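Local coordinates for protein 16S rRNA (adenine(1408)-N(1))-methyltransferase (Catenulispora acidiphila, PDB 4X1O) that probably transfers a methyl group from S-adenosyl-L-methionine to N1 of adenine 1408 in 16S ribosomal RNA, a modification associated with aminoglycoside resistance, at residues D53-G57 and V75-P79; M125-P129 and D214-S218; A62-I67 and G98-L103; A109-V113 and G147-V151. All blocks are in the same frame, centred on the assembly; numbering follows the deposited sequence.

Contact 1 (D53-G57 and V75-P79); sequences DVGTG and VGVDP
Backbone pairing joins Asp53 and Val54 to Val75–Val77 as parallel strands, in register Asp53 with Gly76 and Val54 with Val77. Three bonds carry the ladder: Asp53 N to Val75 O at 2.8 Å, Val77 N to Asp53 O at 2.9 Å, and Gly55 N to Val77 O at 2.9 Å. Asp53 O also receives a CA-H...O contact from Gly76 CA.

Beyond the ladder, Thr56 N donates to Asp78 OD2 at 3.0 Å, on its anti side and 18° out of the carboxylate plane. With CG opposite the backbone N (chi1 -162°), Asp78 carries OD2 to that amide. OD1 accepts from Ala80 N, so this S-adenosyl-L-methionine-binding carboxylate has one backbone amide on each oxygen, which should restrain its rotation.

Thr56 CG2 makes the apolar contact, 3.6 Å from Gly76 CA. Thr56 OG1 packs 3.4 Å from Asp78 CB, the two side chains running across each other at a slant.

Gly55 and Gly57 have positive phi; the DVGTG segment, strand end and following loop, corresponds to the glycine-rich loop of Rossmann-like methyltransferases. Helix 60-68 connects the strands in a beta-alpha-beta unit; strand 123-127 borders 49-54 on its other edge, and 103-107 borders 72-78.

Contact 2 (M125-P129 and D214-S218); sequences MVLMP and DTISS
Ile216 and Met128 meet side chain to side chain at about a right angle, with Met128 SD 3.6 Å from Ile216 CD1. Met128 CG touches both loop residues: it lies 3.7 Å from Ile216 CG1 and 3.5 Å from Ser217 CB. The bend at chi2 (-72°) brings SD to Ile216 CD1, and a further bend at chi3 turns CE. Ile216 contributes its longer branch, since chi1 of 61° sets CG1 between the backbone N and the carbonyl carbon. Leu127 touches mainly through its root, CB standing 3.5 Å from Ile216 O and 4.2 Å from Ile216 CB.

The next shell fixes both partners. Met128, with positive phi, follows directly on strand 123-127, and its backbone is hydrogen-bonded to Ser161 of the adjoining strand 157-163. Within the loop, Ser218 OG donates to Asp214 O at 2.8 Å, in the carbonyl plane and on a lone pair, which ties the two ends of the 214-218 loop together. Arg222 holds the same loop twice, by a salt bridge to Asp214 OD1 and a hydrogen bond to Ser217 O. Ser218 N is bonded to Thr61 OG1 of helix 60-68, and Thr61 binds S-adenosyl-L-methionine.

Ser217 and Ser218 belong to the S-adenosyl-L-homocysteine site, so this loop forms part of the cofactor pocket. Across the two segments, carbon and sulfur pack against side chains and a carbonyl oxygen; the match is therefore one of shape, with the loop's position resting on the polar bonds to Arg222 and Thr61.

Contact 3 (A62-I67 and G98-L103); sequences AYRQAI and GGAPNL
Helix 60-68, the crossover helix between strands 49-54 and 72-78, packs against the loop that leads into edge strand 103-107. Tyr63 CG lies anti to the backbone N, which carries the ring toward Gly98. Tyr63 OH donates to Gly98 O at 2.5 Å, an unusually short separation whose exact length is doubtful; the oxygen is met in the carbonyl plane on a lone pair, and it also lies in the ring plane, at the edge. Ile67 CG1 lies over the rim of one ring face, 3.7 Å above the plane, while Ile67 CD1 continues on to Ala100 CB at 3.8 Å.

A type I beta turn, Ala100 to Leu103, closed by Leu103 N to Ala100 O, delivers both Asn102 and Leu103 to the helix just as the chain enters the Rossmann-like sheet. Asn102 ND2 donates to Ala66 O at 3.0 Å, nearly straight at 172°. The acceptor lies in the plane of the Asn102 amide, while the donor comes to Ala66 O from the flank, with a C=O...N angle of 113°, tilted out of the carbonyl plane. ND2 has a second acceptor in Trp72 O, so one amide nitrogen bridges the helix and the start of strand 72-78.

Ala66 CB packs 3.9 Å from Leu103 CB. Leu103 spreads its methyls along the helix, CD1 reaching Ala62 CB at 3.8 Å and CD2 turning to Tyr63 CA; Val74 and Thr87 also touch this leucine.

Contact 4 (A109-V113 and G147-V151); sequences AIETV and GLRAV
Ile110 lays its CG1–CD1 branch along the backbone of helix 142-151 at Gly147 and Leu148. CG1 lies 3.7 Å from Leu148 N, and CD1 lies 3.7 Å from Gly147 O. A chi1 of -168°, with CG1 opposite the backbone N, sends this branch to the helix. Leu148 starts out pointing away from the loop, yet its CD2 returns to meet Ile110 CG1 at 3.9 Å.

At Gly147, which has no side chain, CA comes 3.4 Å from Ile110 O in a CA-H...O contact with 142° at the hydrogen. The carbonyl therefore rests directly on the helix backbone.

Val113 makes the second point of attachment. Its CG1 rests 3.5 Å from Gly147 O and reaches more distantly to Ala150 CB, while CG2 is 4.0 Å from Val151 CG1, the two valines crossing at a slant. The chi1 of Val113, -1°, is nearly eclipsed, which suggests some strain or an imprecisely placed side chain.

Around this, Leu148 and Val151 pack on Val124 of strand 123-127, so the helix joins the loop to the central sheet. Ile110 also touches Val54. Ile110 and Glu111 both bind S-adenosyl-L-methionine, and Leu133 of the same site is about 4 Å from Ile110, side chain to side chain.

Between loop and helix the chemistry is apolar side chains packing on each other and on a backbone carbonyl, plus one CA-H...O contact, which implies that shape, with a glycine at the closest point, places this binding loop against the helix.

Overall arrangement
All four contacts border one mixed sheet of Rossmann-like order. Contact 1 lies on its second and third strands, its centre about 5 Å from the centre of the chain. That centre is about 10 Å from the centre of contact 2, through neighbouring strands 49-54 and 123-127, and about 11 Å from that of contact 4, where Val54 packs on Leu148. Contact 3 sits at the sheet's edge, its centre about 14 Å from that of contact 1 and about 22 Å from that of contact 4, nearest atoms about 13 Å apart in the latter case. Along the chain, contacts 1 and 3 interleave, as do 2 and 4. Contacts 1, 2 and 4 hold cofactor-binding residues, so distant parts of the sequence build one pocket.

Contact 1 (D53-G57 and V75-P79)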
loop_
_atom_site.group_PDB
_atom_site.type_symbol
_atom_site.label_atom_id
_atom_site.label_comp_id
_atom_site.label_asym_id
_atom_site.label_seq_id
_atom_site.Cartn_x
_atom_site.Cartn_y
_atom_site.Cartn_z
ATOM N N ASP A 53 1.444 -3.794 1.529
ATOM C CA ASP A 53 1.533 -2.419 1.056
ATOM C C ASP A 53 1.255 -2.392 -0.422
ATOM O O ASP A 53 2.052 -2.883 -1.214
ATOM C CB ASP A 53 2.904 -1.812 1.304
ATOM C CG ASP A 53 3.233 -1.685 2.762
ATOM O OD1 ASP A 53 2.335 -1.374 3.570
ATOM O OD2 ASP A 53 4.408 -1.896 3.090
ATOM N N VAL A 54 0.135 -1.799 -0.813
ATOM C CA VAL A 54 -0.205 -1.753 -2.223
ATOM C C VAL A 54 0.241 -0.405 -2.761
ATOM O O VAL A 54 -0.163 0.632 -2.244
ATOM C CB VAL A 54 -1.709 -1.959 -2.454
ATOM C CG1 VAL A 54 -2.018 -1.940 -3.946
ATOM C CG2 VAL A 54 -2.162 -3.284 -1.826
ATOM N N GLY A 55 1.071 -0.415 -3.798
ATOM C CA GLY A 55 1.747 0.801 -4.211
ATOM C C GLY A 55 2.879 1.057 -3.226
ATOM O O GLY A 55 2.653 1.217 -2.029
ATOM N N THR A 56 4.108 1.080 -3.718
ATOM C CA THR A 56 5.256 1.094 -2.820
ATOM C C THR A 56 6.184 2.281 -3.060
ATOM O O THR A 56 7.015 2.599 -2.214
ATOM C CB THR A 56 6.071 -0.193 -2.964
ATOM O OG1 THR A 56 6.447 -0.359 -4.335
ATOM C CG2 THR A 56 5.243 -1.392 -2.532
ATOM N N GLY A 57 6.033 2.944 -4.202
ATOM C CA GLY A 57 7.034 3.912 -4.621
ATOM C C GLY A 57 8.331 3.152 -4.816
ATOM O O GLY A 57 8.339 2.120 -5.486
ATOM N N VAL A 75 4.668 -7.294 2.596
ATOM C CA VAL A 75 4.567 -7.615 1.178
ATOM C C VAL A 75 4.271 -6.353 0.408
ATOM O O VAL A 75 3.202 -5.790 0.569
ATOM C CB VAL A 75 3.447 -8.639 0.913
ATOM C CG1 VAL A 75 3.432 -9.058 -0.543
ATOM C CG2 VAL A 75 3.636 -9.837 1.834
ATOM N N GLY A 76 5.207 -5.912 -0.428
ATOM C CA GLY A 76 4.974 -4.727 -1.225
ATOM C C GLY A 76 4.531 -5.134 -2.612
ATOM O O GLY A 76 5.175 -5.960 -3.251
ATOM N N VAL A 77 3.424 -4.572 -3.078
ATOM C CA VAL A 77 2.863 -4.964 -4.358
ATOM C C VAL A 77 2.787 -3.762 -5.267
ATOM O O VAL A 77 2.049 -2.833 -4.989
ATOM C CB VAL A 77 1.446 -5.569 -4.218
ATOM C CG1 VAL A 77 1.000 -6.158 -5.547
ATOM C CG2 VAL A 77 1.414 -6.633 -3.127
ATOM N N ASP A 78 3.531 -3.781 -6.370
ATOM C CA ASP A 78 3.533 -2.637 -7.279
ATOM C C ASP A 78 3.868 -3.104 -8.687
ATOM O O ASP A 78 4.696 -3.982 -8.853
ATOM C CB ASP A 78 4.541 -1.585 -6.803
ATOM C CG ASP A 78 4.305 -0.220 -7.415
ATOM O OD1 ASP A 78 4.530 -0.066 -8.638
ATOM O OD2 ASP A 78 3.897 0.701 -6.673
ATOM N N PRO A 79 3.215 -2.537 -9.701
ATOM C CA PRO A 79 3.545 -3.041 -11.040
ATOM C C PRO A 79 4.845 -2.463 -11.596
ATOM O O PRO A 79 5.404 -3.042 -12.520
ATOM C CB PRO A 79 2.348 -2.604 -11.876
ATOM C CG PRO A 79 1.834 -1.405 -11.178
ATOM C CD PRO A 79 2.039 -1.648 -9.726
#

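Contact 2 (M125-P129 and D214-S218)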
loop_
_atom_site.group_PDB
_atom_site.type_symbol
_atom_site.label_atom_id
_atom_site.label_comp_id
_atom_site.label_asym_id
_atom_site.label_seq_id
_atom_site.Cartn_x
_atom_site.Cartn_y
_atom_site.Cartn_z
ATOM N N MET A 125 -2.259 -1.585 3.442
ATOM C CA MET A 125 -1.944 -0.163 3.504
ATOM C C MET A 125 -1.780 0.393 2.113
ATOM O O MET A 125 -1.047 -0.176 1.297
ATOM C CB MET A 125 -0.661 0.092 4.312
ATOM C CG MET A 125 -0.800 -0.199 5.804
ATOM S SD MET A 125 0.721 0.355 6.635
ATOM C CE MET A 125 0.150 1.876 7.394
ATOM N N VAL A 126 -2.462 1.503 1.841
ATOM C CA VAL A 126 -2.290 2.207 0.573
ATOM C C VAL A 126 -1.708 3.570 0.882
ATOM O O VAL A 126 -2.425 4.481 1.268
ATOM C CB VAL A 126 -3.628 2.332 -0.184
ATOM C CG1 VAL A 126 -3.454 3.106 -1.493
ATOM C CG2 VAL A 126 -4.223 0.944 -0.448
ATOM N N LEU A 127 -0.393 3.709 0.755
ATOM C CA LEU A 127 0.253 4.926 1.215
ATOM C C LEU A 127 0.736 5.769 0.035
ATOM O O LEU A 127 1.487 5.291 -0.821
ATOM C CB LEU A 127 1.421 4.582 2.152
ATOM C CG LEU A 127 1.121 3.607 3.298
ATOM C CD1 LEU A 127 2.389 3.333 4.109
ATOM C CD2 LEU A 127 -0.001 4.130 4.203
ATOM N N MET A 128 0.296 7.022 -0.023
ATOM C CA MET A 128 0.701 7.902 -1.133
ATOM C C MET A 128 0.542 7.260 -2.526
ATOM O O MET A 128 1.503 7.166 -3.292
ATOM C CB MET A 128 2.158 8.339 -0.952
ATOM C CG MET A 128 2.404 9.173 0.297
ATOM S SD MET A 128 1.720 10.835 0.147
ATOM C CE MET A 128 2.673 11.453 -1.238
ATOM N N PRO A 129 -0.664 6.811 -2.861
ATOM C CA PRO A 129 -0.895 6.164 -4.156
ATOM C C PRO A 129 -0.801 7.133 -5.333
ATOM O O PRO A 129 -1.037 8.336 -5.162
ATOM C CB PRO A 129 -2.326 5.630 -4.023
ATOM C CG PRO A 129 -2.969 6.573 -3.096
ATOM C CD PRO A 129 -1.903 6.919 -2.074
ATOM N N ASP A 214 7.863 11.032 6.044
ATOM C CA ASP A 214 8.639 9.798 6.190
ATOM C C ASP A 214 7.761 8.615 6.601
ATOM O O ASP A 214 8.106 7.458 6.353
ATOM C CB ASP A 214 9.762 9.979 7.215
ATOM C CG ASP A 214 10.906 10.850 6.698
ATOM O OD1 ASP A 214 11.018 11.040 5.467
ATOM O OD2 ASP A 214 11.704 11.333 7.528
ATOM N N THR A 215 6.624 8.895 7.227
ATOM C CA THR A 215 5.783 7.808 7.722
ATOM C C THR A 215 4.995 7.126 6.603
ATOM O O THR A 215 4.578 5.977 6.742
ATOM C CB THR A 215 4.798 8.299 8.806
ATOM O OG1 THR A 215 3.894 9.261 8.250
ATOM C CG2 THR A 215 5.552 8.926 9.969
ATOM N N ILE A 216 4.789 7.817 5.491
ATOM C CA ILE A 216 3.992 7.246 4.410
ATOM C C ILE A 216 4.682 7.304 3.054
ATOM O O ILE A 216 4.214 6.701 2.091
ATOM C CB ILE A 216 2.634 7.953 4.289
ATOM C CG1 ILE A 216 2.833 9.434 3.974
ATOM C CG2 ILE A 216 1.825 7.782 5.565
ATOM C CD1 ILE A 216 1.543 10.166 3.703
ATOM N N SER A 217 5.791 8.029 2.964
ATOM C CA SER A 217 6.479 8.152 1.686
ATOM C C SER A 217 7.970 8.365 1.875
ATOM O O SER A 217 8.501 9.419 1.531
ATOM C CB SER A 217 5.898 9.300 0.860
ATOM O OG SER A 217 6.422 9.293 -0.460
ATOM N N SER A 218 8.638 7.360 2.425
ATOM C CA SER A 218 10.100 7.363 2.467
ATOM C C SER A 218 10.662 7.161 1.068
ATOM O O SER A 218 10.054 6.506 0.224
ATOM C CB SER A 218 10.626 6.268 3.403
ATOM O OG SER A 218 10.193 6.471 4.737
#

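Contact 3 (A62-I67 and G98-L103)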
loop_
_atom_site.group_PDB
_atom_site.type_symbol
_atom_site.label_atom_id
_atom_site.label_comp_id
_atom_site.label_asym_id
_atom_site.label_seq_id
_atom_site.Cartn_x
_atom_site.Cartn_y
_atom_site.Cartn_z
ATOM N N ALA A 62 8.166 0.306 2.856
ATOM C CA ALA A 62 7.970 -1.110 3.158
ATOM C C ALA A 62 9.209 -1.695 3.819
ATOM O O ALA A 62 9.117 -2.462 4.774
ATOM C CB ALA A 62 7.636 -1.883 1.893
ATOM N N TYR A 63 10.369 -1.323 3.299
ATOM C CA TYR A 63 11.634 -1.786 3.867
ATOM C C TYR A 63 11.773 -1.368 5.329
ATOM O O TYR A 63 12.129 -2.176 6.170
ATOM C CB TYR A 63 12.790 -1.234 3.046
ATOM C CG TYR A 63 14.160 -1.474 3.638
ATOM C CD1 TYR A 63 14.776 -2.715 3.535
ATOM C CD2 TYR A 63 14.847 -0.451 4.287
ATOM C CE1 TYR A 63 16.050 -2.931 4.069
ATOM C CE2 TYR A 63 16.113 -0.656 4.827
ATOM C CZ TYR A 63 16.708 -1.894 4.718
ATOM O OH TYR A 63 17.968 -2.081 5.258
ATOM N N ARG A 64 11.467 -0.107 5.627
ATOM C CA ARG A 64 11.557 0.387 6.989
ATOM C C ARG A 64 10.559 -0.314 7.910
ATOM O O ARG A 64 10.888 -0.566 9.064
ATOM C CB ARG A 64 11.353 1.909 7.031
ATOM C CG ARG A 64 12.491 2.689 6.363
ATOM C CD ARG A 64 12.355 4.201 6.569
ATOM N NE ARG A 64 12.491 4.561 7.978
ATOM C CZ ARG A 64 11.652 5.357 8.633
ATOM N NH1 ARG A 64 10.614 5.891 8.001
ATOM N NH2 ARG A 64 11.857 5.626 9.917
ATOM N N GLN A 65 9.357 -0.616 7.413
ATOM C CA GLN A 65 8.417 -1.430 8.181
ATOM C C GLN A 65 8.991 -2.801 8.504
ATOM O O GLN A 65 8.888 -3.274 9.626
ATOM C CB GLN A 65 7.109 -1.612 7.429
ATOM C CG GLN A 65 6.283 -0.347 7.303
ATOM C CD GLN A 65 5.178 -0.514 6.290
ATOM O OE1 GLN A 65 5.247 -1.392 5.433
ATOM N NE2 GLN A 65 4.142 0.309 6.394
ATOM N N ALA A 66 9.559 -3.445 7.489
ATOM C CA ALA A 66 10.120 -4.776 7.657
ATOM C C ALA A 66 11.251 -4.754 8.685
ATOM O O ALA A 66 11.367 -5.667 9.503
ATOM C CB ALA A 66 10.612 -5.319 6.308
ATOM N N ILE A 67 12.084 -3.716 8.638
ATOM C CA ILE A 67 13.220 -3.621 9.551
ATOM C C ILE A 67 12.710 -3.410 10.981
ATOM O O ILE A 67 13.231 -4.014 11.935
ATOM C CB ILE A 67 14.185 -2.473 9.158
ATOM C CG1 ILE A 67 14.823 -2.735 7.787
ATOM C CG2 ILE A 67 15.276 -2.295 10.219
ATOM C CD1 ILE A 67 15.770 -3.918 7.802
ATOM N N GLY A 98 21.945 -4.818 6.742
ATOM C CA GLY A 98 20.698 -4.137 6.437
ATOM C C GLY A 98 19.664 -5.003 5.743
ATOM O O GLY A 98 18.660 -4.495 5.257
ATOM N N GLY A 99 19.915 -6.306 5.676
ATOM C CA GLY A 99 18.992 -7.212 5.018
ATOM C C GLY A 99 17.661 -7.315 5.733
ATOM O O GLY A 99 17.584 -7.112 6.938
ATOM N N ALA A 100 16.615 -7.628 4.976
ATOM C CA ALA A 100 15.252 -7.710 5.504
ATOM C C ALA A 100 14.567 -8.900 4.848
ATOM O O ALA A 100 13.880 -8.761 3.830
ATOM C CB ALA A 100 14.482 -6.409 5.237
ATOM N N PRO A 101 14.779 -10.091 5.410
ATOM C CA PRO A 101 14.311 -11.332 4.799
ATOM C C PRO A 101 12.806 -11.443 4.879
ATOM O O PRO A 101 12.226 -12.253 4.159
ATOM C CB PRO A 101 14.997 -12.419 5.634
ATOM C CG PRO A 101 15.156 -11.782 6.976
ATOM C CD PRO A 101 15.482 -10.339 6.686
ATOM N N ASN A 102 12.174 -10.617 5.719
ATOM C CA ASN A 102 10.718 -10.609 5.825
ATOM C C ASN A 102 10.016 -9.642 4.885
ATOM O O ASN A 102 8.809 -9.419 5.013
ATOM C CB ASN A 102 10.305 -10.253 7.250
ATOM C CG ASN A 102 10.884 -8.920 7.713
ATOM O OD1 ASN A 102 12.000 -8.540 7.347
ATOM N ND2 ASN A 102 10.137 -8.218 8.555
ATOM N N LEU A 103 10.784 -9.013 4.001
ATOM C CA LEU A 103 10.220 -8.169 2.965
ATOM C C LEU A 103 10.093 -8.954 1.658
ATOM O O LEU A 103 11.057 -9.565 1.159
ATOM C CB LEU A 103 11.081 -6.914 2.775
ATOM C CG LEU A 103 10.637 -5.936 1.699
ATOM C CD1 LEU A 103 9.316 -5.272 2.168
ATOM C CD2 LEU A 103 11.699 -4.886 1.448
#

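Contact 4 (A109-V113 and G147-V151)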
loop_
_atom_site.group_PDB
_atom_site.type_symbol
_atom_site.label_atom_id
_atom_site.label_comp_id
_atom_site.label_asym_id
_atom_site.label_seq_id
_atom_site.Cartn_x
_atom_site.Cartn_y
_atom_site.Cartn_z
ATOM N N ALA A 109 -0.104 -5.599 -10.567
ATOM C CA ALA A 109 -1.102 -4.553 -10.407
ATOM C C ALA A 109 -2.164 -5.051 -9.435
ATOM O O ALA A 109 -2.393 -6.252 -9.325
ATOM C CB ALA A 109 -1.714 -4.187 -11.737
ATOM N N ILE A 110 -2.805 -4.137 -8.722
ATOM C CA ILE A 110 -3.781 -4.545 -7.719
ATOM C C ILE A 110 -5.103 -5.007 -8.344
ATOM O O ILE A 110 -5.766 -5.882 -7.799
ATOM C CB ILE A 110 -4.059 -3.410 -6.706
ATOM C CG1 ILE A 110 -4.849 -3.951 -5.513
ATOM C CG2 ILE A 110 -4.753 -2.230 -7.370
ATOM C CD1 ILE A 110 -4.180 -5.140 -4.854
ATOM N N GLU A 111 -5.478 -4.451 -9.491
ATOM C CA GLU A 111 -6.768 -4.786 -10.089
ATOM C C GLU A 111 -6.780 -6.218 -10.617
ATOM O O GLU A 111 -7.838 -6.773 -10.896
ATOM C CB GLU A 111 -7.130 -3.801 -11.211
ATOM C CG GLU A 111 -6.170 -3.774 -12.388
ATOM C CD GLU A 111 -4.993 -2.843 -12.163
ATOM O OE1 GLU A 111 -4.762 -2.444 -11.004
ATOM O OE2 GLU A 111 -4.302 -2.505 -13.149
ATOM N N THR A 112 -5.601 -6.816 -10.738
ATOM C CA THR A 112 -5.487 -8.188 -11.214
ATOM C C THR A 112 -4.617 -9.023 -10.286
ATOM O O THR A 112 -3.694 -9.695 -10.742
ATOM C CB THR A 112 -4.892 -8.246 -12.637
ATOM O OG1 THR A 112 -3.591 -7.645 -12.636
ATOM C CG2 THR A 112 -5.792 -7.515 -13.632
ATOM N N VAL A 113 -4.911 -8.977 -8.987
ATOM C CA VAL A 113 -4.113 -9.707 -8.005
ATOM C C VAL A 113 -4.136 -11.197 -8.337
ATOM O O VAL A 113 -5.188 -11.773 -8.629
ATOM C CB VAL A 113 -4.608 -9.476 -6.532
ATOM C CG1 VAL A 113 -5.784 -8.530 -6.482
ATOM C CG2 VAL A 113 -4.933 -10.781 -5.811
ATOM N N GLY A 147 -9.789 -5.480 -5.798
ATOM C CA GLY A 147 -8.440 -6.013 -5.725
ATOM C C GLY A 147 -7.871 -5.864 -4.330
ATOM O O GLY A 147 -7.257 -6.791 -3.789
ATOM N N LEU A 148 -8.071 -4.688 -3.742
ATOM C CA LEU A 148 -7.652 -4.452 -2.364
ATOM C C LEU A 148 -8.347 -5.425 -1.413
ATOM O O LEU A 148 -7.708 -6.016 -0.540
ATOM C CB LEU A 148 -7.950 -3.016 -1.961
ATOM C CG LEU A 148 -7.124 -1.947 -2.672
ATOM C CD1 LEU A 148 -7.676 -0.577 -2.326
ATOM C CD2 LEU A 148 -5.662 -2.068 -2.249
ATOM N N ARG A 149 -9.659 -5.603 -1.577
ATOM C CA ARG A 149 -10.391 -6.495 -0.683
ATOM C C ARG A 149 -9.956 -7.942 -0.867
ATOM O O ARG A 149 -9.907 -8.703 0.099
ATOM C CB ARG A 149 -11.908 -6.376 -0.907
ATOM C CG ARG A 149 -12.753 -7.322 -0.025
ATOM C CD ARG A 149 -12.562 -7.033 1.474
ATOM N NE ARG A 149 -13.317 -7.987 2.290
ATOM C CZ ARG A 149 -12.880 -9.196 2.617
ATOM N NH1 ARG A 149 -11.692 -9.619 2.176
ATOM N NH2 ARG A 149 -13.634 -9.996 3.366
ATOM N N ALA A 150 -9.637 -8.310 -2.112
ATOM C CA ALA A 150 -9.219 -9.674 -2.427
ATOM C C ALA A 150 -7.999 -10.125 -1.630
ATOM O O ALA A 150 -7.911 -11.296 -1.263
ATOM C CB ALA A 150 -8.936 -9.811 -3.911
ATOM N N VAL A 151 -7.058 -9.221 -1.367
ATOM C CA VAL A 151 -5.824 -9.658 -0.680
ATOM C C VAL A 151 -6.020 -9.727 0.831
ATOM O O VAL A 151 -5.183 -10.242 1.555
ATOM C CB VAL A 151 -4.612 -8.744 -1.006
ATOM C CG1 VAL A 151 -4.393 -8.676 -2.501
ATOM C CG2 VAL A 151 -4.771 -7.349 -0.399
#